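Side-chain contacts in molybdopterin molybdotransferase (Pyrococcus horikoshii, PDB 1UZ5), which probably inserts molybdenum into adenylyl-molybdopterin, using molybdate and magnesium and releasing AMP, in molybdenum cofactor biosynthesis: residues V28-G33 and K162-L167; G35-E40 and L323-K328; D57-R62 and V120-G125; C307-T312 and D376-I381. All coordinates share one frame; numbering follows the deposited sequence.

Contact 1 of 4, residues V28-G33 and K162-L167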
loop_
_atom_site.group_PDB
_atom_site.type_symbol
_atom_site.label_atom_id
_atom_site.label_comp_id
_atom_site.label_asym_id
_atom_site.label_seq_id
_atom_site.Cartn_x
_atom_site.Cartn_y
_atom_site.Cartn_z
ATOM N N VAL A 28 12.334 -9.801 5.576
ATOM C CA VAL A 28 13.311 -8.725 5.549
ATOM C C VAL A 28 13.368 -8.115 6.941
ATOM O O VAL A 28 12.380 -8.154 7.672
ATOM C CB VAL A 28 12.894 -7.625 4.559
ATOM C CG1 VAL A 28 12.863 -8.184 3.133
ATOM C CG2 VAL A 28 11.525 -7.078 4.951
ATOM N N PRO A 29 14.526 -7.561 7.328
ATOM C CA PRO A 29 14.662 -6.941 8.649
ATOM C C PRO A 29 13.639 -5.811 8.703
ATOM O O PRO A 29 13.223 -5.308 7.659
ATOM C CB PRO A 29 16.091 -6.407 8.641
ATOM C CG PRO A 29 16.796 -7.311 7.670
ATOM C CD PRO A 29 15.787 -7.473 6.571
ATOM N N ILE A 30 13.236 -5.406 9.901
ATOM C CA ILE A 30 12.246 -4.345 10.026
ATOM C C ILE A 30 12.721 -3.020 9.424
ATOM O O ILE A 30 11.912 -2.239 8.926
ATOM C CB ILE A 30 11.839 -4.130 11.513
ATOM C CG1 ILE A 30 10.697 -3.120 11.596
ATOM C CG2 ILE A 30 13.029 -3.649 12.326
ATOM C CD1 ILE A 30 9.467 -3.517 10.787
ATOM N N GLU A 31 14.027 -2.768 9.467
ATOM C CA GLU A 31 14.573 -1.530 8.909
ATOM C C GLU A 31 14.598 -1.529 7.372
ATOM O O GLU A 31 15.007 -0.546 6.755
ATOM C CB GLU A 31 15.990 -1.271 9.441
ATOM C CG GLU A 31 16.996 -2.351 9.104
ATOM C CD GLU A 31 17.011 -3.479 10.121
ATOM O OE1 GLU A 31 15.932 -3.855 10.633
ATOM O OE2 GLU A 31 18.112 -4.000 10.396
ATOM N N LYS A 32 14.166 -2.631 6.763
ATOM C CA LYS A 32 14.116 -2.746 5.305
ATOM C C LYS A 32 12.680 -3.010 4.874
ATOM O O LYS A 32 12.420 -3.358 3.728
ATOM C CB LYS A 32 14.999 -3.900 4.811
ATOM C CG LYS A 32 16.487 -3.735 5.081
ATOM C CD LYS A 32 17.043 -2.482 4.415
ATOM C CE LYS A 32 18.520 -2.296 4.741
ATOM N NZ LYS A 32 19.065 -1.028 4.176
ATOM N N GLY A 33 11.745 -2.852 5.804
ATOM C CA GLY A 33 10.353 -3.094 5.475
ATOM C C GLY A 33 9.641 -1.917 4.831
ATOM O O GLY A 33 8.626 -2.100 4.156
ATOM N N LYS A 162 4.549 4.474 9.941
ATOM C CA LYS A 162 3.737 4.158 11.107
ATOM C C LYS A 162 3.668 2.655 11.342
ATOM O O LYS A 162 3.681 2.201 12.487
ATOM C CB LYS A 162 2.333 4.730 10.952
ATOM C CG LYS A 162 2.275 6.199 11.284
ATOM C CD LYS A 162 0.861 6.626 11.502
ATOM C CE LYS A 162 0.798 7.973 12.173
ATOM N NZ LYS A 162 -0.624 8.282 12.423
ATOM N N GLN A 163 3.604 1.888 10.256
ATOM C CA GLN A 163 3.551 0.437 10.350
ATOM C C GLN A 163 4.883 -0.136 10.815
ATOM O O GLN A 163 4.911 -1.021 11.675
ATOM C CB GLN A 163 3.177 -0.195 9.003
ATOM C CG GLN A 163 1.720 -0.021 8.598
ATOM C CD GLN A 163 1.378 1.420 8.303
ATOM O OE1 GLN A 163 2.117 2.112 7.603
ATOM N NE2 GLN A 163 0.250 1.882 8.827
ATOM N N THR A 164 5.990 0.352 10.254
ATOM C CA THR A 164 7.298 -0.159 10.659
ATOM C C THR A 164 7.588 0.209 12.122
ATOM O O THR A 164 8.195 -0.569 12.856
ATOM C CB THR A 164 8.441 0.393 9.769
ATOM O OG1 THR A 164 8.417 1.824 9.794
ATOM C CG2 THR A 164 8.283 -0.102 8.311
ATOM N N ALA A 165 7.160 1.396 12.535
ATOM C CA ALA A 165 7.375 1.833 13.912
ATOM C C ALA A 165 6.526 0.966 14.845
ATOM O O ALA A 165 6.981 0.562 15.913
ATOM C CB ALA A 165 6.998 3.295 14.058
ATOM N N LEU A 166 5.296 0.681 14.420
ATOM C CA LEU A 166 4.377 -0.149 15.193
ATOM C C LEU A 166 4.962 -1.537 15.412
ATOM O O LEU A 166 4.950 -2.049 16.532
ATOM C CB LEU A 166 3.030 -0.279 14.472
ATOM C CG LEU A 166 1.973 -1.171 15.133
ATOM C CD1 LEU A 166 1.701 -0.701 16.567
ATOM C CD2 LEU A 166 0.697 -1.132 14.303
ATOM N N LEU A 167 5.469 -2.146 14.341
ATOM C CA LEU A 167 6.055 -3.472 14.455
ATOM C C LEU A 167 7.253 -3.414 15.391
ATOM O O LEU A 167 7.446 -4.306 16.213
ATOM C CB LEU A 167 6.459 -4.011 13.077
ATOM C CG LEU A 167 5.259 -4.309 12.165
ATOM C CD1 LEU A 167 5.739 -4.718 10.776
ATOM C CD2 LEU A 167 4.406 -5.414 12.781
#
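An apolar contact between the turn that follows strand 25-29 and helix 161-169 joins two parts of the MoeA N-terminal region, and Ile-30, Thr-164 and Leu-167 carry most of it. Ile-30 sits in a short 3-10 segment and sends its ethyl branch to the helix. Since CG1 lies anti to the backbone N (chi1 -174°), CD1 arrives beside the last turn of residues 162-167, 3.8 Å from CB of Leu-167 and 3.9 Å from its CD1. The two side chains meet at a slant. The same branch also rests on the helix backbone, with CG1 of Ile-30 3.8 Å from the carbonyl O of Thr-164.

One turn earlier on the helix, Thr-164 directs its methyl toward the turn: CG2 reaches the backbone of Gly-33, 4.2 Å from its carbonyl C. Its hydroxyl takes no part in this packing and is instead hydrogen-bonded to the carbonyl O of Phe-161 within the helix. No hydrogen bond joins the two segments.

Leu-167 also touches Ile-172, in the loop leading to strand 174-178. That strand pairs antiparallel with strand 25-29, through Val-28 and Val-175, so the helix packs beside the end of a two-stranded sheet.

Contact 2 of 4, residues G35-E40 and L323-K328. With SO4 (sulfate ion), chain C.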
loop_
_atom_site.group_PDB
_atom_site.type_symbol
_atom_site.label_atom_id
_atom_site.label_comp_id
_atom_site.label_asym_id
_atom_site.label_seq_id
_atom_site.Cartn_x
_atom_site.Cartn_y
_atom_site.Cartn_z
ATOM N N GLY A 35 8.008 0.541 2.590
ATOM C CA GLY A 35 7.654 0.429 1.189
ATOM C C GLY A 35 7.200 -0.951 0.739
ATOM O O GLY A 35 6.530 -1.075 -0.284
ATOM N N ARG A 36 7.556 -1.991 1.488
ATOM C CA ARG A 36 7.168 -3.351 1.124
ATOM C C ARG A 36 5.713 -3.654 1.476
ATOM O O ARG A 36 5.068 -2.905 2.209
ATOM C CB ARG A 36 8.100 -4.364 1.793
ATOM C CG ARG A 36 9.572 -4.168 1.447
ATOM C CD ARG A 36 9.823 -4.324 -0.060
ATOM N NE ARG A 36 9.588 -5.688 -0.534
ATOM C CZ ARG A 36 10.535 -6.620 -0.628
ATOM N NH1 ARG A 36 11.785 -6.340 -0.283
ATOM N NH2 ARG A 36 10.234 -7.834 -1.069
ATOM N N ILE A 37 5.198 -4.754 0.937
ATOM C CA ILE A 37 3.817 -5.160 1.166
ATOM C C ILE A 37 3.768 -6.397 2.062
ATOM O O ILE A 37 4.377 -7.418 1.741
ATOM C CB ILE A 37 3.118 -5.509 -0.169
ATOM C CG1 ILE A 37 3.235 -4.337 -1.150
ATOM C CG2 ILE A 37 1.660 -5.853 0.084
ATOM C CD1 ILE A 37 2.565 -3.071 -0.688
ATOM N N ALA A 38 3.036 -6.303 3.170
ATOM C CA ALA A 38 2.909 -7.421 4.110
ATOM C C ALA A 38 2.303 -8.645 3.424
ATOM O O ALA A 38 1.229 -8.563 2.828
ATOM C CB ALA A 38 2.037 -7.005 5.304
ATOM N N ALA A 39 2.988 -9.781 3.519
ATOM C CA ALA A 39 2.507 -11.011 2.896
ATOM C C ALA A 39 1.415 -11.713 3.703
ATOM O O ALA A 39 0.767 -12.629 3.206
ATOM C CB ALA A 39 3.672 -11.964 2.651
ATOM N N GLU A 40 1.214 -11.289 4.948
ATOM C CA GLU A 40 0.174 -11.879 5.790
ATOM C C GLU A 40 -0.144 -10.995 6.982
ATOM O O GLU A 40 0.632 -10.099 7.331
ATOM C CB GLU A 40 0.589 -13.267 6.287
ATOM C CG GLU A 40 1.887 -13.305 7.058
ATOM C CD GLU A 40 2.209 -14.695 7.587
ATOM O OE1 GLU A 40 2.061 -15.678 6.830
ATOM O OE2 GLU A 40 2.622 -14.802 8.761
ATOM N N LEU A 323 -0.160 -9.070 -4.985
ATOM C CA LEU A 323 0.335 -8.438 -3.765
ATOM C C LEU A 323 -0.723 -8.417 -2.667
ATOM O O LEU A 323 -0.613 -7.652 -1.710
ATOM C CB LEU A 323 0.792 -7.008 -4.074
ATOM C CG LEU A 323 1.980 -6.882 -5.026
ATOM C CD1 LEU A 323 2.134 -5.438 -5.460
ATOM C CD2 LEU A 323 3.242 -7.383 -4.351
ATOM N N GLY A 324 -1.747 -9.256 -2.817
ATOM C CA GLY A 324 -2.812 -9.319 -1.834
ATOM C C GLY A 324 -3.601 -8.030 -1.746
ATOM O O GLY A 324 -4.296 -7.782 -0.762
ATOM N N ARG A 325 -3.495 -7.207 -2.781
ATOM C CA ARG A 325 -4.191 -5.926 -2.831
ATOM C C ARG A 325 -5.393 -6.058 -3.755
ATOM O O ARG A 325 -5.997 -5.062 -4.151
ATOM C CB ARG A 325 -3.262 -4.848 -3.384
ATOM C CG ARG A 325 -1.820 -4.989 -2.946
ATOM C CD ARG A 325 -1.476 -3.999 -1.868
ATOM N NE ARG A 325 -1.440 -2.628 -2.367
ATOM C CZ ARG A 325 -1.433 -1.561 -1.577
ATOM N NH1 ARG A 325 -1.461 -1.722 -0.259
ATOM N NH2 ARG A 325 -1.396 -0.341 -2.097
ATOM N N GLU A 326 -5.715 -7.299 -4.107
ATOM C CA GLU A 326 -6.835 -7.601 -4.990
ATOM C C GLU A 326 -8.057 -6.738 -4.703
ATOM O O GLU A 326 -8.893 -7.075 -3.865
ATOM C CB GLU A 326 -7.182 -9.090 -4.881
ATOM C CG GLU A 326 -6.769 -9.729 -3.562
ATOM C CD GLU A 326 -6.537 -11.225 -3.686
ATOM O OE1 GLU A 326 -7.484 -11.950 -4.058
ATOM O OE2 GLU A 326 -5.403 -11.677 -3.413
ATOM N N GLY A 327 -8.152 -5.620 -5.419
ATOM C CA GLY A 327 -9.258 -4.700 -5.232
ATOM C C GLY A 327 -8.775 -3.461 -4.504
ATOM O O GLY A 327 -9.214 -3.172 -3.391
ATOM N N LYS A 328 -7.864 -2.730 -5.139
ATOM C CA LYS A 328 -7.298 -1.521 -4.548
ATOM C C LYS A 328 -7.243 -0.408 -5.595
ATOM O O LYS A 328 -6.258 0.327 -5.679
ATOM C CB LYS A 328 -5.882 -1.812 -4.039
ATOM C CG LYS A 328 -5.479 -1.059 -2.779
ATOM C CD LYS A 328 -6.148 -1.660 -1.550
ATOM C CE LYS A 328 -5.633 -1.025 -0.267
ATOM N NZ LYS A 328 -6.223 -1.656 0.948
HETATM S S SO4 C . -2.610 0.586 2.161
HETATM O O1 SO4 C . -3.988 -0.245 2.399
HETATM O O2 SO4 C . -1.555 -0.389 2.333
HETATM O O3 SO4 C . -2.609 1.134 0.974
HETATM O O4 SO4 C . -2.592 1.504 3.270
#
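A Schellman motif ends helix 304-322 at this contact, with Gly-324 as its C' residue at positive phi, and the chain beyond it forms part of a sulfate site. Ile-37, in the loop between strands 25-29 and 42-43, packs against this helix terminus. Its CG2, anti to the backbone N (chi1 -55° for CG1), lies 3.4 Å from the carbonyl O of Leu-323 and 4.4 Å from CB of the same residue. Phe-178 touches both Ile-37 and Leu-323, which adds strand 174-178 to this buried junction between the MoeA N-terminal region and the end of the helix.

Arg-325 lies roughly perpendicular to Ile-37, its CD 4.1 Å from CG2 of Ile-37. Bends at chi2 and chi3 bring the guanidinium between Ile-37 and Lys-328, with CD1 of Ile-37 over one face and CG of Lys-328 over the other, each toward the rim. NH1 is also hydrogen-bonded to the carbonyl O of Gly-156, which should help fix the group's rotation. The sulfate, probably from the crystallisation liquor, is bound by the backbone N of Arg-158 as well. Lys-328, though poorly ordered, donates from NZ to sulfate O1 at 3.0 Å. Arg-325 NH1 donates to O2, in the guanidinium plane, at 2.9 Å, and weakly to O3 at 3.3 Å.

Contact 3 of 4, residues D57-R62 and V120-G125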
loop_
_atom_site.group_PDB
_atom_site.type_symbol
_atom_site.label_atom_id
_atom_site.label_comp_id
_atom_site.label_asym_id
_atom_site.label_seq_id
_atom_site.Cartn_x
_atom_site.Cartn_y
_atom_site.Cartn_z
ATOM N N ASP A 57 4.154 10.715 38.526
ATOM C CA ASP A 57 5.188 10.531 39.539
ATOM C C ASP A 57 4.426 10.518 40.859
ATOM O O ASP A 57 3.549 11.348 41.074
ATOM C CB ASP A 57 6.177 11.703 39.579
ATOM C CG ASP A 57 7.047 11.795 38.340
ATOM O OD1 ASP A 57 7.354 10.751 37.729
ATOM O OD2 ASP A 57 7.443 12.926 37.994
ATOM N N GLY A 58 4.751 9.587 41.743
ATOM C CA GLY A 58 4.053 9.552 43.012
ATOM C C GLY A 58 4.365 8.321 43.825
ATOM O O GLY A 58 5.498 7.840 43.836
ATOM N N TYR A 59 3.353 7.795 44.501
ATOM C CA TYR A 59 3.564 6.627 45.331
ATOM C C TYR A 59 2.661 5.460 45.003
ATOM O O TYR A 59 1.432 5.590 44.989
ATOM C CB TYR A 59 3.413 7.008 46.805
ATOM C CG TYR A 59 4.437 8.021 47.241
ATOM C CD1 TYR A 59 4.251 9.386 47.006
ATOM C CD2 TYR A 59 5.631 7.610 47.823
ATOM C CE1 TYR A 59 5.238 10.314 47.342
ATOM C CE2 TYR A 59 6.616 8.520 48.157
ATOM C CZ TYR A 59 6.420 9.866 47.916
ATOM O OH TYR A 59 7.421 10.749 48.254
ATOM N N ALA A 60 3.290 4.320 44.736
ATOM C CA ALA A 60 2.587 3.091 44.425
ATOM C C ALA A 60 2.089 2.562 45.756
ATOM O O ALA A 60 2.849 2.492 46.722
ATOM C CB ALA A 60 3.538 2.078 43.791
ATOM N N VAL A 61 0.819 2.181 45.801
ATOM C CA VAL A 61 0.225 1.669 47.030
ATOM C C VAL A 61 -0.739 0.534 46.743
ATOM O O VAL A 61 -1.074 0.262 45.594
ATOM C CB VAL A 61 -0.606 2.759 47.756
ATOM C CG1 VAL A 61 0.233 4.002 47.991
ATOM C CG2 VAL A 61 -1.853 3.100 46.925
ATOM N N ARG A 62 -1.162 -0.137 47.806
ATOM C CA ARG A 62 -2.169 -1.182 47.703
ATOM C C ARG A 62 -3.402 -0.326 48.013
ATOM O O ARG A 62 -3.544 0.168 49.128
ATOM C CB ARG A 62 -1.944 -2.235 48.786
ATOM C CG ARG A 62 -0.634 -2.971 48.626
ATOM C CD ARG A 62 -0.221 -3.724 49.880
ATOM N NE ARG A 62 -1.296 -4.541 50.426
ATOM C CZ ARG A 62 -1.126 -5.765 50.918
ATOM N NH1 ARG A 62 0.081 -6.320 50.930
ATOM N NH2 ARG A 62 -2.163 -6.434 51.399
ATOM N N VAL A 120 -0.105 13.822 48.489
ATOM C CA VAL A 120 0.246 13.211 49.764
ATOM C C VAL A 120 1.220 14.136 50.467
ATOM O O VAL A 120 1.785 15.034 49.844
ATOM C CB VAL A 120 0.931 11.829 49.589
ATOM C CG1 VAL A 120 0.142 10.971 48.613
ATOM C CG2 VAL A 120 2.370 12.010 49.121
ATOM N N GLU A 121 1.410 13.921 51.763
ATOM C CA GLU A 121 2.344 14.726 52.537
ATOM C C GLU A 121 3.454 13.813 53.052
ATOM O O GLU A 121 3.184 12.794 53.687
ATOM C CB GLU A 121 1.625 15.410 53.709
ATOM C CG GLU A 121 2.562 16.132 54.673
ATOM C CD GLU A 121 1.828 17.040 55.646
ATOM O OE1 GLU A 121 1.256 18.053 55.192
ATOM O OE2 GLU A 121 1.822 16.741 56.858
ATOM N N ARG A 122 4.700 14.181 52.770
ATOM C CA ARG A 122 5.846 13.384 53.195
ATOM C C ARG A 122 6.312 13.715 54.606
ATOM O O ARG A 122 6.538 14.877 54.931
ATOM C CB ARG A 122 7.005 13.591 52.221
ATOM C CG ARG A 122 6.729 13.106 50.810
ATOM C CD ARG A 122 7.843 13.534 49.882
ATOM N NE ARG A 122 9.143 13.084 50.362
ATOM C CZ ARG A 122 10.303 13.456 49.831
ATOM N NH1 ARG A 122 10.324 14.289 48.799
ATOM N NH2 ARG A 122 11.442 12.994 50.331
ATOM N N VAL A 123 6.464 12.685 55.438
ATOM C CA VAL A 123 6.915 12.855 56.820
ATOM C C VAL A 123 7.743 11.659 57.299
ATOM O O VAL A 123 7.309 10.514 57.202
ATOM C CB VAL A 123 5.718 13.035 57.793
ATOM C CG1 VAL A 123 4.835 14.176 57.329
ATOM C CG2 VAL A 123 4.908 11.751 57.884
ATOM N N ASN A 124 8.939 11.935 57.811
ATOM C CA ASN A 124 9.839 10.899 58.328
ATOM C C ASN A 124 9.860 9.586 57.537
ATOM O O ASN A 124 9.638 8.512 58.103
ATOM C CB ASN A 124 9.489 10.585 59.789
ATOM C CG ASN A 124 9.650 11.785 60.704
ATOM O OD1 ASN A 124 8.910 12.765 60.602
ATOM N ND2 ASN A 124 10.623 11.714 61.605
ATOM N N GLY A 125 10.140 9.665 56.239
ATOM C CA GLY A 125 10.182 8.459 55.426
ATOM C C GLY A 125 8.839 7.755 55.339
ATOM O O GLY A 125 8.765 6.535 55.163
#
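Val-120, the first residue of the 120-125 segment, meets the ring of Tyr-59 with one methyl. CG2 stands 3.8 Å from CE1 of Tyr-59 and 3.9 Å from CD1, so it lies near the bond between these two carbons, approaching obliquely. That methyl lies between the backbone N and the carbonyl carbon of Val-120 (chi1 -48° for CG1), and this turns it to the tyrosine. Glu-121 next points its side chain the other way, on to Leu-128 of the adjoining strand.

Both segments belong to one six-stranded mixed sheet, yet they are not neighbours in it: strands 97-101, 75-83 and 126-129 come between strand 58-61 and the edge strand 120-123. The sheet must therefore curl strongly for Tyr-59 to span the gap, and its side chain does so within the concave interior, where it also touches Val-79 and Ile-127 of intervening strands. Phe-117, which precedes strand 120-123, packs on Tyr-59 and on Arg-122 alike.

Arg-122 comes two residues after Val-120 and brings the aliphatic part of its chain to the phenol end. Arg-122 CD is 3.3 Å from Tyr-59 OH. Arg-122 CG lies 3.5 Å from Tyr-59 OH, and Arg-122 NE lies 3.6 Å from Tyr-59 OH without a hydrogen bond. The two side chains run at about a right angle, and the guanidinium plane is turned 51° from that of the ring. A bend at chi3 (55°) leads the guanidinium on past the hydroxyl, whereas the methylenes before it lie against the oxygen.

Contact 4 of 4, residues C307-T312 and D376-I381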
loop_
_atom_site.group_PDB
_atom_site.type_symbol
_atom_site.label_atom_id
_atom_site.label_comp_id
_atom_site.label_asym_id
_atom_site.label_seq_id
_atom_site.Cartn_x
_atom_site.Cartn_y
_atom_site.Cartn_z
ATOM N N CYS A 307 -1.952 3.478 -23.587
ATOM C CA CYS A 307 -1.122 2.455 -22.963
ATOM C C CYS A 307 -1.396 2.510 -21.463
ATOM O O CYS A 307 -1.570 1.482 -20.807
ATOM C CB CYS A 307 0.354 2.755 -23.223
ATOM S SG CYS A 307 1.529 1.637 -22.443
ATOM N N LEU A 308 -1.445 3.730 -20.937
ATOM C CA LEU A 308 -1.689 3.953 -19.519
ATOM C C LEU A 308 -3.072 3.449 -19.124
ATOM O O LEU A 308 -3.239 2.784 -18.098
ATOM C CB LEU A 308 -1.559 5.445 -19.209
ATOM C CG LEU A 308 -1.751 5.902 -17.766
ATOM C CD1 LEU A 308 -0.832 5.117 -16.843
ATOM C CD2 LEU A 308 -1.467 7.394 -17.678
ATOM N N THR A 309 -4.065 3.768 -19.947
ATOM C CA THR A 309 -5.431 3.343 -19.685
ATOM C C THR A 309 -5.559 1.829 -19.702
ATOM O O THR A 309 -6.127 1.242 -18.782
ATOM C CB THR A 309 -6.406 3.945 -20.714
ATOM O OG1 THR A 309 -6.545 5.346 -20.465
ATOM C CG2 THR A 309 -7.775 3.279 -20.624
ATOM N N ASN A 310 -5.030 1.190 -20.742
ATOM C CA ASN A 310 -5.118 -0.262 -20.836
ATOM C C ASN A 310 -4.287 -0.951 -19.758
ATOM O O ASN A 310 -4.642 -2.031 -19.288
ATOM C CB ASN A 310 -4.678 -0.730 -22.220
ATOM C CG ASN A 310 -5.742 -0.496 -23.278
ATOM O OD1 ASN A 310 -6.271 0.607 -23.415
ATOM N ND2 ASN A 310 -6.059 -1.537 -24.033
ATOM N N PHE A 311 -3.176 -0.330 -19.379
ATOM C CA PHE A 311 -2.308 -0.876 -18.340
ATOM C C PHE A 311 -3.120 -0.967 -17.049
ATOM O O PHE A 311 -3.167 -2.006 -16.391
ATOM C CB PHE A 311 -1.101 0.048 -18.136
ATOM C CG PHE A 311 -0.304 -0.239 -16.886
ATOM C CD1 PHE A 311 0.500 -1.367 -16.798
ATOM C CD2 PHE A 311 -0.339 0.641 -15.810
ATOM C CE1 PHE A 311 1.261 -1.614 -15.659
ATOM C CE2 PHE A 311 0.418 0.406 -14.664
ATOM C CZ PHE A 311 1.221 -0.725 -14.591
ATOM N N THR A 312 -3.771 0.139 -16.713
ATOM C CA THR A 312 -4.582 0.238 -15.510
ATOM C C THR A 312 -5.744 -0.750 -15.487
ATOM O O THR A 312 -6.018 -1.383 -14.463
ATOM C CB THR A 312 -5.139 1.658 -15.370
ATOM O OG1 THR A 312 -4.050 2.583 -15.287
ATOM C CG2 THR A 312 -6.010 1.777 -14.120
ATOM N N ASP A 376 -4.941 12.454 -15.536
ATOM C CA ASP A 376 -4.956 12.065 -14.131
ATOM C C ASP A 376 -5.740 10.779 -13.939
ATOM O O ASP A 376 -5.580 10.081 -12.938
ATOM C CB ASP A 376 -5.565 13.177 -13.282
ATOM C CG ASP A 376 -4.736 14.438 -13.309
ATOM O OD1 ASP A 376 -3.505 14.335 -13.115
ATOM O OD2 ASP A 376 -5.309 15.528 -13.518
ATOM N N GLY A 377 -6.586 10.471 -14.915
ATOM C CA GLY A 377 -7.392 9.269 -14.857
ATOM C C GLY A 377 -8.302 9.186 -16.065
ATOM O O GLY A 377 -8.134 9.930 -17.033
ATOM N N PHE A 378 -9.273 8.283 -16.024
ATOM C CA PHE A 378 -10.187 8.150 -17.145
ATOM C C PHE A 378 -11.631 7.976 -16.711
ATOM O O PHE A 378 -11.914 7.524 -15.598
ATOM C CB PHE A 378 -9.767 6.975 -18.038
ATOM C CG PHE A 378 -9.797 5.636 -17.349
ATOM C CD1 PHE A 378 -11.007 5.024 -17.030
ATOM C CD2 PHE A 378 -8.611 4.980 -17.030
ATOM C CE1 PHE A 378 -11.034 3.776 -16.402
ATOM C CE2 PHE A 378 -8.629 3.737 -16.406
ATOM C CZ PHE A 378 -9.843 3.135 -16.091
ATOM N N VAL A 379 -12.538 8.354 -17.603
ATOM C CA VAL A 379 -13.968 8.232 -17.365
ATOM C C VAL A 379 -14.484 7.223 -18.386
ATOM O O VAL A 379 -14.234 7.363 -19.583
ATOM C CB VAL A 379 -14.688 9.574 -17.576
ATOM C CG1 VAL A 379 -16.185 9.385 -17.439
ATOM C CG2 VAL A 379 -14.193 10.592 -16.562
ATOM N N GLU A 380 -15.189 6.202 -17.912
ATOM C CA GLU A 380 -15.724 5.159 -18.785
ATOM C C GLU A 380 -17.113 5.511 -19.310
ATOM O O GLU A 380 -18.045 5.734 -18.535
ATOM C CB GLU A 380 -15.777 3.830 -18.027
ATOM C CG GLU A 380 -16.505 2.697 -18.730
ATOM C CD GLU A 380 -16.638 1.465 -17.850
ATOM O OE1 GLU A 380 -17.216 1.571 -16.746
ATOM O OE2 GLU A 380 -16.168 0.386 -18.263
ATOM N N ILE A 381 -17.236 5.567 -20.635
ATOM C CA ILE A 381 -18.499 5.889 -21.302
ATOM C C ILE A 381 -19.049 4.614 -21.934
ATOM O O ILE A 381 -18.457 4.073 -22.867
ATOM C CB ILE A 381 -18.283 6.929 -22.394
ATOM C CG1 ILE A 381 -17.371 8.043 -21.864
ATOM C CG2 ILE A 381 -19.623 7.498 -22.830
ATOM C CD1 ILE A 381 -17.091 9.137 -22.869
#
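The ring of Phe-378 has the methyl of Thr-312 at its edge, close to the ring plane, with CG2 4.0 Å from CE2 of Phe-378. Thr-309 comes in obliquely at the neighbouring carbon: its OG1 is 4.0 Å and its CG2 4.1 Å from CD2 of Phe-378. Helix 304-322 thus presents two threonines, one turn apart, to the CD2-CE2 side of the phenyl ring. A second ring, that of Phe-349 on strand 347-354, meets Phe-378 edge-to-face.

Phe-378 holds CG between its own backbone N and carbonyl carbon (chi1 62°), a torsion that swings the ring from strand 377-381 toward the helix. The side chains of Thr-312 and Phe-378 run antiparallel alongside one another. Phe-399, just after strand 391-398, touches both threonines. The contact joins the helix, which belongs largely to the probable molybdopterin-binding domain, to the beta sheet of the C-terminal region (domain IV). Where strand 377-381 begins, Asp-376 and Gly-377 form a classic beta bulge opposite Val-352.

Both hydroxyls are engaged inside the helix. OG1 of Thr-312 donates to the carbonyl O of Leu-308 at 2.9 Å, tilted 29° from the carbonyl plane, and the backbone N of Thr-312 reaches that oxygen from the opposite face; OG1 of Thr-309 is bonded to the carbonyl O of Thr-305. With each hydroxyl bonded to a carbonyl O of its own helix, the threonines can pack on an aromatic ring, and the two segments meet here by van der Waals contact, with no hydrogen bond between them.

Overall arrangement
Contacts 1 and 2 adjoin, their centres about 15 Å apart, and use consecutive parts of the chain from the end of strand 25-29 onward; Val-28 of the first touches Arg-36 of the second. Their segments alternate in sequence, as do those of contacts 2 and 4. Contact 2 lies just beyond the C-terminal end of helix 304-322 and contact 4 on its body, with centres about 22 Å apart, so this helix relates the N-terminal region to the C-terminal one. Contact 3 falls in sequence between the two segments of contact 1, yet its centre is about 41 Å from that contact and about 69 Å from contact 4, in a separate beta domain at one end of an elongated molecule.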